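Local coordinates for protein separin (Saccharomyces cerevisiae, PDB 5U1T) that cleaves the MCD1/SCC1 subunit of cohesin at the onset of anaphase as a caspase-like cysteine protease, and is held inactive by securin for most of the cell cycle, at residues Leu1188-Glu1193 and Lys1224-Leu1229; Glu1182-Leu1187 and Cys1366-Trp1371; Asn1195-Val1200 and Thr1217-Leu1222. All blocks are in the same frame, centred on the assembly; numbering follows the deposited sequence.

Interaction 1 (Leu1188-Glu1193 and Lys1224-Leu1229); sequences LSIINE and KRMQQL
The guanidinium of Arg1225 has Ser1189 OG and Glu1193 OE2 at its edge, near its plane, while Glu1193 OE1 and Ile1190 CG1 approach it obliquely. The salt bridge runs from Arg1225 NH1 to Glu1193 OE1 at 3.0 Å, on the syn side of the carboxylate, and OE1 is tilted 29° out of the guanidinium plane. Carboxylate and guanidinium planes stand 60° apart, so the two groups are not laid flat in a paired, two-pronged bridge. Arg1225 NH2 adds a weak hydrogen bond to Ser1189 OG (3.2 Å), and that hydroxyl in turn gives a weak bond to OE2 of Glu1193, one turn further along its own helix. A serine suits this place because its hydroxyl can accept from the arginine and donate to the acid, both weakly. The arginine chain bends at chi3, bringing NH1 and NH2 to the acid and the serine. Ile1190 slides antiparallel past the arginine, and its CG1 lies obliquely against the NH2 end of the Arg1225 guanidinium. The other branch of Ile1190, CG2, meets Met1226 CE at 3.7 Å, and its CD1 touches Leu1229 CD2 at 4.3 Å. The flexible methionine suits a seam shared with Ile1191, Leu1187 and Trp1530. With the axes of these short segments 10.1 Å apart and their N-to-C directions 154° apart, this is an antiparallel helix pair: an apolar seam with an ionic bridge at its border.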
loop_
_atom_site.group_PDB
_atom_site.type_symbol
_atom_site.label_atom_id
_atom_site.label_comp_id
_atom_site.label_asym_id
_atom_site.label_seq_id
_atom_site.Cartn_x
_atom_site.Cartn_y
_atom_site.Cartn_z
ATOM N N LEU A 1188 -35.478 -21.874 -16.572
ATOM C CA LEU A 1188 -35.044 -21.363 -15.280
ATOM C C LEU A 1188 -36.237 -20.820 -14.501
ATOM O O LEU A 1188 -36.376 -21.065 -13.299
ATOM C CB LEU A 1188 -33.980 -20.278 -15.456
ATOM C CG LEU A 1188 -32.545 -20.765 -15.672
ATOM C CD1 LEU A 1188 -31.596 -19.602 -15.893
ATOM C CD2 LEU A 1188 -32.087 -21.619 -14.511
ATOM N N SER A 1189 -37.106 -20.098 -15.195
ATOM C CA SER A 1189 -38.328 -19.619 -14.587
ATOM C C SER A 1189 -39.158 -20.793 -14.030
ATOM O O SER A 1189 -39.561 -20.762 -12.869
ATOM C CB SER A 1189 -39.133 -18.806 -15.593
ATOM O OG SER A 1189 -40.513 -18.833 -15.264
ATOM N N ILE A 1190 -39.385 -21.821 -14.856
ATOM C CA ILE A 1190 -40.081 -23.040 -14.447
ATOM C C ILE A 1190 -39.393 -23.726 -13.275
ATOM O O ILE A 1190 -40.033 -24.029 -12.266
ATOM C CB ILE A 1190 -40.181 -24.062 -15.607
ATOM C CG1 ILE A 1190 -41.108 -23.545 -16.720
ATOM C CG2 ILE A 1190 -40.661 -25.410 -15.092
ATOM C CD1 ILE A 1190 -40.943 -24.263 -18.042
ATOM N N ILE A 1191 -38.092 -23.975 -13.420
ATOM C CA ILE A 1191 -37.298 -24.604 -12.367
ATOM C C ILE A 1191 -37.315 -23.833 -11.033
ATOM O O ILE A 1191 -37.579 -24.416 -9.973
ATOM C CB ILE A 1191 -35.842 -24.787 -12.811
ATOM C CG1 ILE A 1191 -35.742 -25.945 -13.795
ATOM C CG2 ILE A 1191 -34.948 -25.066 -11.614
ATOM C CD1 ILE A 1191 -34.394 -26.058 -14.431
ATOM N N ASN A 1192 -37.035 -22.529 -11.077
ATOM C CA ASN A 1192 -37.051 -21.723 -9.857
ATOM C C ASN A 1192 -38.441 -21.646 -9.222
ATOM O O ASN A 1192 -38.549 -21.413 -8.035
ATOM C CB ASN A 1192 -36.520 -20.313 -10.138
ATOM C CG ASN A 1192 -35.053 -20.314 -10.513
ATOM O OD1 ASN A 1192 -34.252 -21.065 -9.948
ATOM N ND2 ASN A 1192 -34.691 -19.480 -11.476
ATOM N N GLU A 1193 -39.502 -21.854 -9.998
ATOM C CA GLU A 1193 -40.855 -21.843 -9.444
ATOM C C GLU A 1193 -41.180 -23.164 -8.769
ATOM O O GLU A 1193 -41.651 -23.188 -7.636
ATOM C CB GLU A 1193 -41.901 -21.558 -10.524
ATOM C CG GLU A 1193 -42.083 -20.081 -10.874
ATOM C CD GLU A 1193 -42.999 -19.870 -12.080
ATOM O OE1 GLU A 1193 -44.068 -20.526 -12.142
ATOM O OE2 GLU A 1193 -42.646 -19.069 -12.975
ATOM N N LYS A 1224 -46.513 -29.203 -17.100
ATOM C CA LYS A 1224 -46.938 -29.076 -18.495
ATOM C C LYS A 1224 -46.117 -28.023 -19.221
ATOM O O LYS A 1224 -45.788 -28.196 -20.404
ATOM C CB LYS A 1224 -48.426 -28.728 -18.624
ATOM C CG LYS A 1224 -48.926 -28.695 -20.086
ATOM C CD LYS A 1224 -50.420 -28.344 -20.166
ATOM C CE LYS A 1224 -51.021 -28.538 -21.583
ATOM N NZ LYS A 1224 -52.464 -29.074 -21.616
ATOM N N ARG A 1225 -45.805 -26.929 -18.526
ATOM C CA ARG A 1225 -44.973 -25.888 -19.100
ATOM C C ARG A 1225 -43.620 -26.458 -19.510
ATOM O O ARG A 1225 -43.113 -26.137 -20.588
ATOM C CB ARG A 1225 -44.798 -24.741 -18.120
ATOM C CG ARG A 1225 -46.038 -23.904 -17.946
ATOM C CD ARG A 1225 -45.828 -22.832 -16.878
ATOM N NE ARG A 1225 -44.518 -22.180 -16.954
ATOM C CZ ARG A 1225 -44.061 -21.310 -16.051
ATOM N NH1 ARG A 1225 -44.804 -20.980 -15.000
ATOM N NH2 ARG A 1225 -42.858 -20.760 -16.194
ATOM N N MET A 1226 -43.046 -27.324 -18.671
ATOM C CA MET A 1226 -41.749 -27.909 -19.004
ATOM C C MET A 1226 -41.824 -28.912 -20.153
ATOM O O MET A 1226 -40.963 -28.922 -21.041
ATOM C CB MET A 1226 -41.112 -28.594 -17.807
ATOM C CG MET A 1226 -39.738 -29.113 -18.176
ATOM S SD MET A 1226 -38.786 -29.781 -16.825
ATOM C CE MET A 1226 -38.544 -28.308 -15.820
ATOM N N GLN A 1227 -42.839 -29.765 -20.127
ATOM C CA GLN A 1227 -43.082 -30.675 -21.233
ATOM C C GLN A 1227 -43.223 -29.929 -22.561
ATOM O O GLN A 1227 -42.699 -30.359 -23.586
ATOM C CB GLN A 1227 -44.340 -31.497 -20.984
ATOM C CG GLN A 1227 -44.808 -32.269 -22.218
ATOM C CD GLN A 1227 -46.056 -33.085 -21.970
ATOM O OE1 GLN A 1227 -47.057 -32.578 -21.452
ATOM N NE2 GLN A 1227 -46.006 -34.366 -22.337
ATOM N N GLN A 1228 -43.934 -28.808 -22.531
ATOM C CA GLN A 1228 -44.157 -28.024 -23.727
ATOM C C GLN A 1228 -42.851 -27.431 -24.233
ATOM O O GLN A 1228 -42.594 -27.440 -25.430
ATOM C CB GLN A 1228 -45.186 -26.931 -23.465
ATOM C CG GLN A 1228 -46.605 -27.351 -23.792
ATOM C CD GLN A 1228 -47.644 -26.483 -23.096
ATOM O OE1 GLN A 1228 -47.300 -25.533 -22.371
ATOM N NE2 GLN A 1228 -48.922 -26.813 -23.290
ATOM N N LEU A 1229 -42.023 -26.932 -23.327
ATOM C CA LEU A 1229 -40.755 -26.329 -23.712
ATOM C C LEU A 1229 -39.846 -27.349 -24.394
ATOM O O LEU A 1229 -39.208 -27.055 -25.404
ATOM C CB LEU A 1229 -40.058 -25.731 -22.486
ATOM C CG LEU A 1229 -38.656 -25.144 -22.651
ATOM C CD1 LEU A 1229 -38.663 -23.978 -23.632
ATOM C CD2 LEU A 1229 -38.118 -24.707 -21.305
#

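Interaction 2 (Glu1182-Leu1187 and Cys1366-Trp1371); sequences EATKKL and CHLFPW
Two unlike groups of one helix meet the Phe1369 ring: a methyl over its face and a hydroxyl oxygen at its edge. The ring comes from the loop joining the parallel strands 1353-1362 and 1382-1385, where a type I beta turn from Cys1366 to Phe1369 runs into an inverse gamma turn centred on Pro1370, and it packs on helix 1180-1198. Leu1187 CD2 makes a CH-pi contact, 4.1 Å from the Phe1369 ring centroid and 25° off its normal. With CG anti to its backbone N (chi1 179°), Leu1187 extends toward the loop, where its CD2 also lies 3.6 Å from Leu1368 CD1, the two leucines sliding past each other. Thr1184 OG1 lies 3.5 Å from Phe1369 CE2, near the ring plane, but its hydrogen bond goes to Phe1180 O in the same helix, so the threonine can stand beside an aromatic without a polar partner in the loop. Its side chain crosses that of Leu1368 at about a right angle, CG2 against CD1. Ala1183 suits its place by being small: its CB comes to 3.6 Å from Phe1369 CZ and lets the ring close on the helix. Replacing Phe1369 by an alanine removes the ring and is likely to open a gap beside Ala1183 and leave Leu1187 CD2 without its aromatic face. Behind the ring the loop is tied to itself, for Trp1371 NE1 donates to Cys1366 O at 2.9 Å, with an N-H...O angle of 141°.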
loop_
_atom_site.group_PDB
_atom_site.type_symbol
_atom_site.label_atom_id
_atom_site.label_comp_id
_atom_site.label_asym_id
_atom_site.label_seq_id
_atom_site.Cartn_x
_atom_site.Cartn_y
_atom_site.Cartn_z
ATOM N N GLU A 1182 -33.525 -17.868 -24.844
ATOM C CA GLU A 1182 -34.927 -17.836 -24.436
ATOM C C GLU A 1182 -35.402 -19.131 -23.794
ATOM O O GLU A 1182 -36.135 -19.111 -22.799
ATOM C CB GLU A 1182 -35.808 -17.523 -25.618
ATOM C CG GLU A 1182 -35.668 -16.107 -26.014
ATOM C CD GLU A 1182 -36.462 -15.772 -27.248
ATOM O OE1 GLU A 1182 -36.632 -16.681 -28.126
ATOM O OE2 GLU A 1182 -36.920 -14.594 -27.320
ATOM N N ALA A 1183 -34.993 -20.253 -24.370
ATOM C CA ALA A 1183 -35.256 -21.545 -23.765
ATOM C C ALA A 1183 -34.644 -21.606 -22.368
ATOM O O ALA A 1183 -35.256 -22.129 -21.430
ATOM C CB ALA A 1183 -34.710 -22.659 -24.639
ATOM N N THR A 1184 -33.434 -21.067 -22.231
ATOM C CA THR A 1184 -32.764 -21.035 -20.939
ATOM C C THR A 1184 -33.577 -20.196 -19.931
ATOM O O THR A 1184 -33.772 -20.604 -18.792
ATOM C CB THR A 1184 -31.327 -20.501 -21.076
ATOM O OG1 THR A 1184 -30.558 -21.422 -21.852
ATOM C CG2 THR A 1184 -30.674 -20.404 -19.745
ATOM N N LYS A 1185 -34.072 -19.042 -20.360
ATOM C CA LYS A 1185 -34.963 -18.250 -19.524
ATOM C C LYS A 1185 -36.241 -18.973 -19.124
ATOM O O LYS A 1185 -36.576 -19.023 -17.950
ATOM C CB LYS A 1185 -35.344 -16.954 -20.222
ATOM C CG LYS A 1185 -34.607 -15.755 -19.714
ATOM C CD LYS A 1185 -35.423 -14.492 -19.944
ATOM C CE LYS A 1185 -36.737 -14.527 -19.166
ATOM N NZ LYS A 1185 -37.418 -13.176 -19.141
ATOM N N LYS A 1186 -36.968 -19.500 -20.098
ATOM C CA LYS A 1186 -38.264 -20.118 -19.834
ATOM C C LYS A 1186 -38.145 -21.266 -18.827
ATOM O O LYS A 1186 -38.996 -21.428 -17.936
ATOM C CB LYS A 1186 -38.882 -20.617 -21.132
ATOM C CG LYS A 1186 -39.726 -19.599 -21.883
ATOM C CD LYS A 1186 -40.210 -20.198 -23.216
ATOM C CE LYS A 1186 -41.310 -19.363 -23.870
ATOM N NZ LYS A 1186 -41.037 -17.891 -23.748
ATOM N N LEU A 1187 -37.065 -22.032 -18.973
ATOM C CA LEU A 1187 -36.773 -23.188 -18.135
ATOM C C LEU A 1187 -36.410 -22.815 -16.703
ATOM O O LEU A 1187 -36.942 -23.390 -15.743
ATOM C CB LEU A 1187 -35.631 -23.998 -18.750
ATOM C CG LEU A 1187 -35.183 -25.225 -17.969
ATOM C CD1 LEU A 1187 -36.250 -26.302 -18.011
ATOM C CD2 LEU A 1187 -33.871 -25.730 -18.504
ATOM N N CYS A 1366 -24.942 -25.957 -21.239
ATOM C CA CYS A 1366 -26.061 -26.804 -21.633
ATOM C C CYS A 1366 -26.498 -27.799 -20.559
ATOM O O CYS A 1366 -27.467 -28.524 -20.740
ATOM C CB CYS A 1366 -25.712 -27.575 -22.910
ATOM S SG CYS A 1366 -25.453 -26.557 -24.380
ATOM N N HIS A 1367 -25.784 -27.831 -19.442
ATOM C CA HIS A 1367 -26.066 -28.785 -18.385
ATOM C C HIS A 1367 -27.504 -28.783 -17.854
ATOM O O HIS A 1367 -28.077 -29.846 -17.603
ATOM C CB HIS A 1367 -25.131 -28.543 -17.226
ATOM C CG HIS A 1367 -25.623 -29.116 -15.940
ATOM N ND1 HIS A 1367 -25.287 -30.382 -15.517
ATOM C CD2 HIS A 1367 -26.439 -28.603 -14.988
ATOM C CE1 HIS A 1367 -25.862 -30.619 -14.351
ATOM N NE2 HIS A 1367 -26.567 -29.557 -14.010
ATOM N N LEU A 1368 -28.082 -27.601 -17.665
ATOM C CA LEU A 1368 -29.406 -27.501 -17.053
ATOM C C LEU A 1368 -30.498 -28.199 -17.839
ATOM O O LEU A 1368 -31.463 -28.665 -17.248
ATOM C CB LEU A 1368 -29.815 -26.039 -16.842
ATOM C CG LEU A 1368 -30.050 -25.101 -18.038
ATOM C CD1 LEU A 1368 -30.914 -23.889 -17.636
ATOM C CD2 LEU A 1368 -28.725 -24.640 -18.651
ATOM N N PHE A 1369 -30.375 -28.263 -19.162
ATOM C CA PHE A 1369 -31.424 -28.889 -19.976
ATOM C C PHE A 1369 -31.457 -30.400 -19.764
ATOM O O PHE A 1369 -30.428 -31.066 -19.795
ATOM C CB PHE A 1369 -31.239 -28.571 -21.466
ATOM C CG PHE A 1369 -31.650 -27.178 -21.844
ATOM C CD1 PHE A 1369 -32.991 -26.857 -22.024
ATOM C CD2 PHE A 1369 -30.690 -26.172 -22.017
ATOM C CE1 PHE A 1369 -33.379 -25.550 -22.376
ATOM C CE2 PHE A 1369 -31.071 -24.859 -22.364
ATOM C CZ PHE A 1369 -32.419 -24.556 -22.543
ATOM N N PRO A 1370 -32.654 -30.941 -19.536
ATOM C CA PRO A 1370 -32.824 -32.389 -19.399
ATOM C C PRO A 1370 -32.825 -33.068 -20.768
ATOM O O PRO A 1370 -33.856 -33.578 -21.201
ATOM C CB PRO A 1370 -34.181 -32.514 -18.712
ATOM C CG PRO A 1370 -34.933 -31.306 -19.177
ATOM C CD PRO A 1370 -33.919 -30.210 -19.356
ATOM N N TRP A 1371 -31.673 -33.064 -21.434
ATOM C CA TRP A 1371 -31.558 -33.573 -22.795
ATOM C C TRP A 1371 -32.103 -34.989 -22.915
ATOM O O TRP A 1371 -32.805 -35.323 -23.875
ATOM C CB TRP A 1371 -30.102 -33.540 -23.269
ATOM C CG TRP A 1371 -29.535 -32.169 -23.331
ATOM C CD1 TRP A 1371 -28.588 -31.642 -22.505
ATOM C CD2 TRP A 1371 -29.888 -31.131 -24.252
ATOM N NE1 TRP A 1371 -28.328 -30.355 -22.858
ATOM C CE2 TRP A 1371 -29.110 -30.010 -23.924
ATOM C CE3 TRP A 1371 -30.777 -31.043 -25.332
ATOM C CZ2 TRP A 1371 -29.192 -28.808 -24.634
ATOM C CZ3 TRP A 1371 -30.858 -29.840 -26.038
ATOM C CH2 TRP A 1371 -30.074 -28.747 -25.681
#

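Interaction 3 (Asn1195-Val1200 and Thr1217-Leu1222); sequences NQTTSV and TTRYDL
Thr1197 and Arg1219 approach at a slant; the threonine turns its hydroxyl to the arginine and its methyl to Thr1218 and Leu1222, all on helix 1209-1237. The hydroxyl meets the edge of the guanidinium: NE of Arg1219 donates to Thr1197 OG1 at 3.1 Å, with an N-H...O angle of 159° and the oxygen only 7° out of the guanidinium plane. The arginine chain bends at chi3 (89°), which turns its NE-H toward the threonine. Thr1197 has OG1 between its backbone N and carbonyl carbon, which leaves CG2 to face the apolar neighbours. Thr1197 CG2 lies 3.8 Å from Thr1218 CG2, where the two chains pass at a slant, and 4.0 Å from Leu1222 CD1, where threonine and leucine come tip to tip. A branched residue with one polar and one apolar arm is what this place asks for. Two further bonds lead to Ser1194: its carbonyl oxygen accepts a hydrogen bond from Thr1197 OG1, and its OG is bonded to Arg1219 NH2. The bonds of NE to Thr1197 OG1 and of NH2 to Ser1194 OG grip the guanidinium at two points and would fix its rotation. Nearby, Ser1199 sits at the N-cap of the next short helix, its OG bonded to Gln1196 O. At this point the helices are joined by hydrogen bonds to neutral oxygens, which probably leaves the buried threonine hydroxyl satisfied as both donor and acceptor.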
loop_
_atom_site.group_PDB
_atom_site.type_symbol
_atom_site.label_atom_id
_atom_site.label_comp_id
_atom_site.label_asym_id
_atom_site.label_seq_id
_atom_site.Cartn_x
_atom_site.Cartn_y
_atom_site.Cartn_z
ATOM N N ASN A 1195 -38.983 -25.255 -7.745
ATOM C CA ASN A 1195 -38.066 -25.303 -6.611
ATOM C C ASN A 1195 -38.727 -24.658 -5.409
ATOM O O ASN A 1195 -38.785 -25.236 -4.317
ATOM C CB ASN A 1195 -36.751 -24.610 -6.940
ATOM C CG ASN A 1195 -35.715 -25.562 -7.485
ATOM O OD1 ASN A 1195 -35.962 -26.742 -7.598
ATOM N ND2 ASN A 1195 -34.551 -25.046 -7.833
ATOM N N GLN A 1196 -39.250 -23.462 -5.653
ATOM C CA GLN A 1196 -40.053 -22.715 -4.701
ATOM C C GLN A 1196 -41.181 -23.539 -4.066
ATOM O O GLN A 1196 -41.343 -23.538 -2.842
ATOM C CB GLN A 1196 -40.636 -21.499 -5.400
ATOM C CG GLN A 1196 -41.770 -20.875 -4.681
ATOM C CD GLN A 1196 -41.269 -19.823 -3.751
ATOM O OE1 GLN A 1196 -40.413 -19.015 -4.138
ATOM N NE2 GLN A 1196 -41.761 -19.825 -2.505
ATOM N N THR A 1197 -41.955 -24.243 -4.890
ATOM C CA THR A 1197 -43.096 -25.036 -4.408
ATOM C C THR A 1197 -42.646 -26.129 -3.453
ATOM O O THR A 1197 -43.441 -26.717 -2.728
ATOM C CB THR A 1197 -43.864 -25.706 -5.566
ATOM O OG1 THR A 1197 -42.984 -26.593 -6.265
ATOM C CG2 THR A 1197 -44.421 -24.671 -6.532
ATOM N N THR A 1198 -41.344 -26.373 -3.464
ATOM C CA THR A 1198 -40.762 -27.516 -2.810
ATOM C C THR A 1198 -40.310 -27.194 -1.376
ATOM O O THR A 1198 -40.381 -28.054 -0.494
ATOM C CB THR A 1198 -39.605 -28.041 -3.682
ATOM O OG1 THR A 1198 -40.032 -29.232 -4.359
ATOM C CG2 THR A 1198 -38.345 -28.284 -2.887
ATOM N N SER A 1199 -39.903 -25.944 -1.145
ATOM C CA SER A 1199 -39.346 -25.504 0.133
ATOM C C SER A 1199 -40.298 -25.640 1.322
ATOM O O SER A 1199 -41.465 -25.245 1.254
ATOM C CB SER A 1199 -38.900 -24.047 0.034
ATOM O OG SER A 1199 -40.030 -23.202 -0.085
ATOM N N VAL A 1200 -39.764 -26.168 2.419
ATOM C CA VAL A 1200 -40.525 -26.392 3.649
ATOM C C VAL A 1200 -41.229 -25.135 4.163
ATOM O O VAL A 1200 -42.270 -25.242 4.814
ATOM C CB VAL A 1200 -39.621 -26.956 4.771
ATOM C CG1 VAL A 1200 -39.113 -28.334 4.391
ATOM C CG2 VAL A 1200 -38.455 -26.016 5.054
ATOM N N THR A 1217 -52.319 -27.879 -8.393
ATOM C CA THR A 1217 -52.613 -27.208 -9.639
ATOM C C THR A 1217 -51.345 -26.606 -10.189
ATOM O O THR A 1217 -51.035 -26.773 -11.375
ATOM C CB THR A 1217 -53.651 -26.117 -9.456
ATOM O OG1 THR A 1217 -54.928 -26.724 -9.232
ATOM C CG2 THR A 1217 -53.712 -25.239 -10.692
ATOM N N THR A 1218 -50.610 -25.924 -9.312
ATOM C CA THR A 1218 -49.389 -25.227 -9.690
ATOM C C THR A 1218 -48.300 -26.176 -10.195
ATOM O O THR A 1218 -47.639 -25.868 -11.185
ATOM C CB THR A 1218 -48.828 -24.383 -8.501
ATOM O OG1 THR A 1218 -49.659 -23.231 -8.287
ATOM C CG2 THR A 1218 -47.399 -23.923 -8.771
ATOM N N ARG A 1219 -48.108 -27.317 -9.529
ATOM C CA ARG A 1219 -47.055 -28.247 -9.941
ATOM C C ARG A 1219 -47.433 -29.005 -11.220
ATOM O O ARG A 1219 -46.582 -29.235 -12.082
ATOM C CB ARG A 1219 -46.718 -29.232 -8.825
ATOM C CG ARG A 1219 -46.202 -28.574 -7.566
ATOM C CD ARG A 1219 -45.312 -29.503 -6.789
ATOM N NE ARG A 1219 -43.925 -29.395 -7.219
ATOM C CZ ARG A 1219 -43.239 -30.392 -7.758
ATOM N NH1 ARG A 1219 -43.826 -31.561 -7.927
ATOM N NH2 ARG A 1219 -41.970 -30.224 -8.125
ATOM N N TYR A 1220 -48.695 -29.392 -11.358
ATOM C CA TYR A 1220 -49.141 -30.031 -12.598
ATOM C C TYR A 1220 -49.009 -29.039 -13.760
ATOM O O TYR A 1220 -48.772 -29.417 -14.911
ATOM C CB TYR A 1220 -50.583 -30.536 -12.473
ATOM C CG TYR A 1220 -50.707 -32.010 -12.121
ATOM C CD1 TYR A 1220 -50.732 -32.435 -10.794
ATOM C CD2 TYR A 1220 -50.826 -32.986 -13.127
ATOM C CE1 TYR A 1220 -50.870 -33.798 -10.463
ATOM C CE2 TYR A 1220 -50.964 -34.357 -12.807
ATOM C CZ TYR A 1220 -50.978 -34.756 -11.460
ATOM O OH TYR A 1220 -51.105 -36.106 -11.135
ATOM N N ASP A 1221 -49.145 -27.760 -13.439
ATOM C CA ASP A 1221 -49.035 -26.702 -14.425
ATOM C C ASP A 1221 -47.594 -26.430 -14.815
ATOM O O ASP A 1221 -47.275 -26.164 -15.974
ATOM C CB ASP A 1221 -49.657 -25.435 -13.882
ATOM C CG ASP A 1221 -50.064 -24.511 -14.964
ATOM O OD1 ASP A 1221 -49.212 -23.718 -15.422
ATOM O OD2 ASP A 1221 -51.235 -24.609 -15.378
ATOM N N LEU A 1222 -46.729 -26.472 -13.817
ATOM C CA LEU A 1222 -45.306 -26.339 -14.027
ATOM C C LEU A 1222 -44.795 -27.516 -14.842
ATOM O O LEU A 1222 -43.914 -27.357 -15.685
ATOM C CB LEU A 1222 -44.581 -26.243 -12.680
ATOM C CG LEU A 1222 -44.638 -24.876 -12.010
ATOM C CD1 LEU A 1222 -44.158 -24.940 -10.555
ATOM C CD2 LEU A 1222 -43.797 -23.898 -12.818
#

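How the interactions relate
All three contacts use helix 1180-1198. Interactions 1 and 3 follow one another along its seam with helix 1209-1237, their centres 10 Å apart, and meet where Glu1193 OE1 lies 3.4 Å from Leu1222 CD2. Interaction 2 adds the loop 1366-1371 at the other end; its centre is 9 Å from that of interaction 1, and Leu1229 CD2 packs on Leu1187 CB at 3.6 Å. Interactions 2 and 3 do not touch, with centres 18 Å apart. Interaction 3 lies nearer the active site than interaction 1: the side chain of Cys1497, the probable catalytic residue, is about 4 Å from that of Thr1198, on which an apolar side chain of another protein chain also packs, and about 11 Å from that of Ile1191.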